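PDB 4W8V: CRISPR system Cmr subunit Cmr6 from Pyrococcus furiosus, which binds RNA and, together with Cmr1, caps the elongated type III-B Cmr ribonucleoprotein complex that serves CRISPR antiviral defence. Local coordinates for residues V34-I39 against V47-G52; K56-H61 against K223-D228. All coordinates share one frame; numbering follows the deposited sequence.

Interaction 1: V34-I39 against V47-G52; sequences VYETSI and VPYIPG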
# COMPACT_ATOMS: atom_id res chain seq x y z
N VAL A 34 -11.89 21.29 -5.39
CA VAL A 34 -11.90 22.46 -4.51
C VAL A 34 -11.79 22.07 -3.05
O VAL A 34 -11.09 22.73 -2.26
CB VAL A 34 -13.16 23.29 -4.72
CG1 VAL A 34 -13.31 24.32 -3.65
CG2 VAL A 34 -13.10 23.95 -6.09
N TYR A 35 -12.48 21.00 -2.68
CA TYR A 35 -12.35 20.47 -1.33
C TYR A 35 -10.90 20.09 -1.02
O TYR A 35 -10.32 20.60 -0.05
CB TYR A 35 -13.25 19.27 -1.13
CG TYR A 35 -13.30 18.82 0.29
CD1 TYR A 35 -13.68 19.71 1.32
CD2 TYR A 35 -12.98 17.52 0.63
CE1 TYR A 35 -13.71 19.28 2.64
CE2 TYR A 35 -13.01 17.10 1.92
CZ TYR A 35 -13.39 17.98 2.94
OH TYR A 35 -13.43 17.48 4.20
N GLU A 36 -10.30 19.26 -1.87
CA GLU A 36 -8.93 18.82 -1.64
C GLU A 36 -7.95 19.98 -1.54
O GLU A 36 -7.02 19.94 -0.72
CB GLU A 36 -8.43 17.85 -2.73
CG GLU A 36 -9.13 16.50 -2.75
CD GLU A 36 -8.77 15.68 -4.01
OE1 GLU A 36 -8.92 16.22 -5.13
OE2 GLU A 36 -8.35 14.52 -3.88
N THR A 37 -8.14 20.98 -2.39
CA THR A 37 -7.32 22.18 -2.35
C THR A 37 -7.57 22.97 -1.05
O THR A 37 -6.65 23.50 -0.41
CB THR A 37 -7.60 23.08 -3.54
OG1 THR A 37 -7.26 22.40 -4.76
CG2 THR A 37 -6.80 24.36 -3.45
N SER A 38 -8.83 23.02 -0.63
CA SER A 38 -9.17 23.75 0.60
C SER A 38 -8.46 23.19 1.83
O SER A 38 -7.72 23.89 2.51
CB SER A 38 -10.68 23.74 0.82
OG SER A 38 -11.32 24.53 -0.16
N ILE A 39 -8.69 21.92 2.12
CA ILE A 39 -7.97 21.24 3.20
C ILE A 39 -6.45 21.39 3.09
O ILE A 39 -5.79 21.73 4.05
CB ILE A 39 -8.33 19.74 3.24
CG1 ILE A 39 -9.84 19.56 3.44
CG2 ILE A 39 -7.53 19.03 4.34
CD1 ILE A 39 -10.27 19.61 4.90
N VAL A 47 0.63 20.28 2.53
CA VAL A 47 0.93 18.85 2.56
C VAL A 47 -0.23 18.02 1.99
O VAL A 47 -1.34 18.07 2.51
CB VAL A 47 1.25 18.42 4.00
CG1 VAL A 47 1.55 16.93 4.10
CG2 VAL A 47 2.43 19.22 4.51
N PRO A 48 0.03 17.25 0.91
CA PRO A 48 -1.09 16.48 0.35
C PRO A 48 -1.37 15.21 1.14
O PRO A 48 -0.61 14.84 2.02
CB PRO A 48 -0.61 16.17 -1.06
CG PRO A 48 0.87 16.11 -0.93
CD PRO A 48 1.22 17.17 0.04
N TYR A 49 -2.47 14.53 0.86
CA TYR A 49 -2.72 13.27 1.54
C TYR A 49 -2.27 12.09 0.70
O TYR A 49 -1.86 12.24 -0.45
CB TYR A 49 -4.20 13.11 1.88
CG TYR A 49 -5.13 13.02 0.68
CD1 TYR A 49 -5.58 11.79 0.20
CD2 TYR A 49 -5.59 14.17 0.05
CE1 TYR A 49 -6.45 11.72 -0.87
CE2 TYR A 49 -6.46 14.11 -1.03
CZ TYR A 49 -6.90 12.88 -1.48
OH TYR A 49 -7.78 12.84 -2.55
N ILE A 50 -2.33 10.91 1.32
CA ILE A 50 -2.05 9.64 0.65
C ILE A 50 -3.36 8.93 0.40
O ILE A 50 -4.04 8.54 1.35
CB ILE A 50 -1.15 8.75 1.50
CG1 ILE A 50 0.21 9.42 1.75
CG2 ILE A 50 -1.01 7.38 0.86
CD1 ILE A 50 0.72 9.26 3.18
N PRO A 51 -3.72 8.74 -0.88
CA PRO A 51 -4.99 8.09 -1.25
C PRO A 51 -5.10 6.68 -0.68
O PRO A 51 -4.15 5.91 -0.69
CB PRO A 51 -4.94 8.05 -2.78
CG PRO A 51 -3.92 9.02 -3.18
CD PRO A 51 -2.94 9.14 -2.06
N GLY A 52 -6.27 6.35 -0.17
CA GLY A 52 -6.51 5.02 0.38
C GLY A 52 -6.36 3.91 -0.65
O GLY A 52 -6.12 2.76 -0.31
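E36 and Y49 carry this contact alone, facing each other at the surface of the RAMP domain, in the C-terminal part of Cmr6 that this chain holds, where helix 34-43 runs beside the connection leading into helix 52-68. The buried area is small, 86 Å² in total, and is shared almost equally between the two residues. The backbones stay well apart, with the CA atoms of E36 and P48 8.4 Å from each other, and the gap is bridged by long side chains. E36 starts with CG anti to its carbonyl carbon (chi1 -68°) and then runs extended, so that its carboxylate arrives at the hydroxyl end of Y49. The carboxylate is inclined by 47° to the ring. OE2 lies in the ring plane at its edge, but its modelled separation from the phenol oxygen is too short to be real, and the exact placement of this oxygen is doubtful. Both residues also touch neighbouring molecules in the crystal, which may influence their conformations. The other carboxylate oxygen, OE1, accepts a hydrogen bond from the backbone N of S33, just before the helix; this is one half of a capping box and ties the E36 chain to the helix start. The Y49 side chain also touches D146 and P149 of strand 143-149, while the backbone of I50 hydrogen-bonds to A147 of the same strand. The connection thereby lies along the edge of the four-stranded sheet before P51 takes the N-cap position of the next helix. Within helix 34-43, S38 N and S38 OG approach V34 O from opposite faces of its plane. Across the contact, the chain of E36 crosses obliquely at the ring edge, its CG 4.0 Å from Y49 CE2.

Interaction 2: K56-H61 against K223-D228; sequences KGVTRH and KLALRD
A225 points its methyl group at the backbone of T59 where the two helices of the ferredoxin-like RAMP fold lie against each other. In chain order helix 52-68 comes between strands 13-21 and 143-149 of the four-stranded sheet, and helix 212-228 between strands 202-209 and 242-244, so the contact joins the two halves of the βαββαβ unit. The helices come very close here: the CA atoms of T59 and A225 are only 5.5 Å apart, a spacing made possible by the small alanine side chain. A225 CB fits between V58 and T59. Its nearest neighbour is T59 OG1 at 3.8 Å, with T59 CA at 4.0 Å, so the methyl lies close against the backbone of the opposing helix. V58 leans toward the same methyl from beside T59. With CG1 between its backbone N and carbonyl carbon (chi1 66°) and CG2 anti to that N, V58 offers both branches to the alanine at equal distance, CG1 and CG2 each lying 4.2 Å from A225 CB. The hydroxyl of T59 makes only van der Waals contact with the alanine; its polar partner is I55 O, one turn back in its own helix. T59 also touches L221 and V222, which extend the interface along helix 212-228, and V58 reaches L229 and V231 just after that helix. No hydrogen bond joins the segments, and V58 O adds a van der Waals contact, 4.1 Å from A225 CB. Charges gather on another side of helix 212-228, where R227 and D228 form a salt bridge and pair in turn with E112 and R108 of helix 108-116. R227 NE donates to D228 OD1 over 3.1 Å; the acceptor stays in the guanidinium plane, whereas the donor meets the carboxylate from above its plane.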
# COMPACT_ATOMS: atom_id res chain seq x y z
N LYS A 56 -4.19 0.69 -0.18
CA LYS A 56 -4.69 -0.62 -0.58
C LYS A 56 -3.76 -1.34 -1.55
O LYS A 56 -3.49 -2.53 -1.40
CB LYS A 56 -6.07 -0.48 -1.22
CG LYS A 56 -6.78 -1.79 -1.44
CD LYS A 56 -8.13 -1.58 -2.09
CE LYS A 56 -8.98 -2.82 -1.91
NZ LYS A 56 -10.27 -2.78 -2.65
N GLY A 57 -3.28 -0.63 -2.56
CA GLY A 57 -2.37 -1.18 -3.55
C GLY A 57 -1.08 -1.73 -2.99
O GLY A 57 -0.74 -2.90 -3.22
N VAL A 58 -0.35 -0.90 -2.26
CA VAL A 58 0.89 -1.36 -1.63
C VAL A 58 0.64 -2.54 -0.66
O VAL A 58 1.47 -3.43 -0.55
CB VAL A 58 1.60 -0.20 -0.90
CG1 VAL A 58 0.77 0.29 0.30
CG2 VAL A 58 3.00 -0.63 -0.46
N THR A 59 -0.51 -2.55 0.03
CA THR A 59 -0.83 -3.64 0.95
C THR A 59 -1.21 -4.92 0.20
O THR A 59 -0.83 -6.00 0.61
CB THR A 59 -1.99 -3.25 1.92
OG1 THR A 59 -1.62 -2.08 2.64
CG2 THR A 59 -2.25 -4.35 2.91
N ARG A 60 -2.00 -4.79 -0.87
CA ARG A 60 -2.20 -5.86 -1.85
C ARG A 60 -0.86 -6.46 -2.30
O ARG A 60 -0.65 -7.67 -2.28
CB ARG A 60 -2.88 -5.33 -3.12
CG ARG A 60 -4.38 -5.20 -3.17
CD ARG A 60 -4.73 -4.91 -4.64
NE ARG A 60 -6.08 -4.39 -4.86
CZ ARG A 60 -7.14 -5.14 -5.12
NH1 ARG A 60 -7.01 -6.46 -5.17
NH2 ARG A 60 -8.32 -4.58 -5.32
N HIS A 61 0.02 -5.57 -2.74
CA HIS A 61 1.31 -5.94 -3.31
C HIS A 61 2.12 -6.76 -2.34
O HIS A 61 2.71 -7.78 -2.72
CB HIS A 61 2.09 -4.68 -3.69
CG HIS A 61 3.42 -4.94 -4.31
ND1 HIS A 61 4.54 -5.24 -3.57
CD2 HIS A 61 3.83 -4.91 -5.60
CE1 HIS A 61 5.58 -5.41 -4.38
NE2 HIS A 61 5.17 -5.21 -5.61
N LYS A 223 0.21 -1.35 8.27
CA LYS A 223 1.38 -1.02 9.07
C LYS A 223 2.63 -1.59 8.43
O LYS A 223 3.62 -0.89 8.21
CB LYS A 223 1.25 -1.59 10.49
CG LYS A 223 0.86 -0.60 11.57
CD LYS A 223 0.74 -1.29 12.95
CE LYS A 223 2.11 -1.51 13.59
NZ LYS A 223 2.75 -0.23 14.01
N LEU A 224 2.59 -2.90 8.22
CA LEU A 224 3.70 -3.63 7.65
C LEU A 224 4.12 -3.01 6.32
O LEU A 224 5.30 -2.77 6.07
CB LEU A 224 3.31 -5.10 7.48
CG LEU A 224 4.32 -6.15 7.06
CD1 LEU A 224 5.61 -6.03 7.87
CD2 LEU A 224 3.68 -7.51 7.24
N ALA A 225 3.14 -2.71 5.48
CA ALA A 225 3.42 -2.21 4.14
C ALA A 225 3.98 -0.77 4.14
O ALA A 225 4.83 -0.43 3.32
CB ALA A 225 2.14 -2.30 3.29
N LEU A 226 3.54 0.06 5.09
CA LEU A 226 4.01 1.45 5.14
C LEU A 226 5.43 1.56 5.68
O LEU A 226 6.17 2.47 5.33
CB LEU A 226 3.08 2.31 6.00
CG LEU A 226 1.61 2.46 5.56
CD1 LEU A 226 0.83 3.37 6.55
CD2 LEU A 226 1.47 2.97 4.14
N ARG A 227 5.80 0.63 6.55
CA ARG A 227 7.14 0.63 7.13
C ARG A 227 8.15 0.06 6.14
O ARG A 227 9.20 0.65 5.92
CB ARG A 227 7.15 -0.18 8.42
CG ARG A 227 8.42 -0.11 9.24
CD ARG A 227 8.31 -1.07 10.42
NE ARG A 227 8.26 -2.46 9.97
CZ ARG A 227 7.60 -3.43 10.59
NH1 ARG A 227 6.91 -3.18 11.69
NH2 ARG A 227 7.63 -4.67 10.11
N ASP A 228 7.82 -1.06 5.52
CA ASP A 228 8.81 -1.80 4.74
C ASP A 228 8.75 -1.61 3.21
O ASP A 228 9.75 -1.81 2.54
CB ASP A 228 8.72 -3.30 5.08
CG ASP A 228 9.11 -3.59 6.53
OD1 ASP A 228 9.69 -2.70 7.20
OD2 ASP A 228 8.85 -4.71 7.02

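The two contacts follow one another along the chain: the connection in interaction 1 ends at G52, where helix 52-68 begins, and K56-H61 of interaction 2 lie on that same helix. Their centres are 21 Å apart, and apart from this continuity of the chain they do not meet. Interaction 1 is peripheral, about 18 Å from the centre of the chain, and rests on two long polar side chains, whereas interaction 2, about 4 Å from that centre, is buried and built from small groups. A hydrogen bond from G52 N to D146 OD1 fastens the start of the shared helix to strand 143-149.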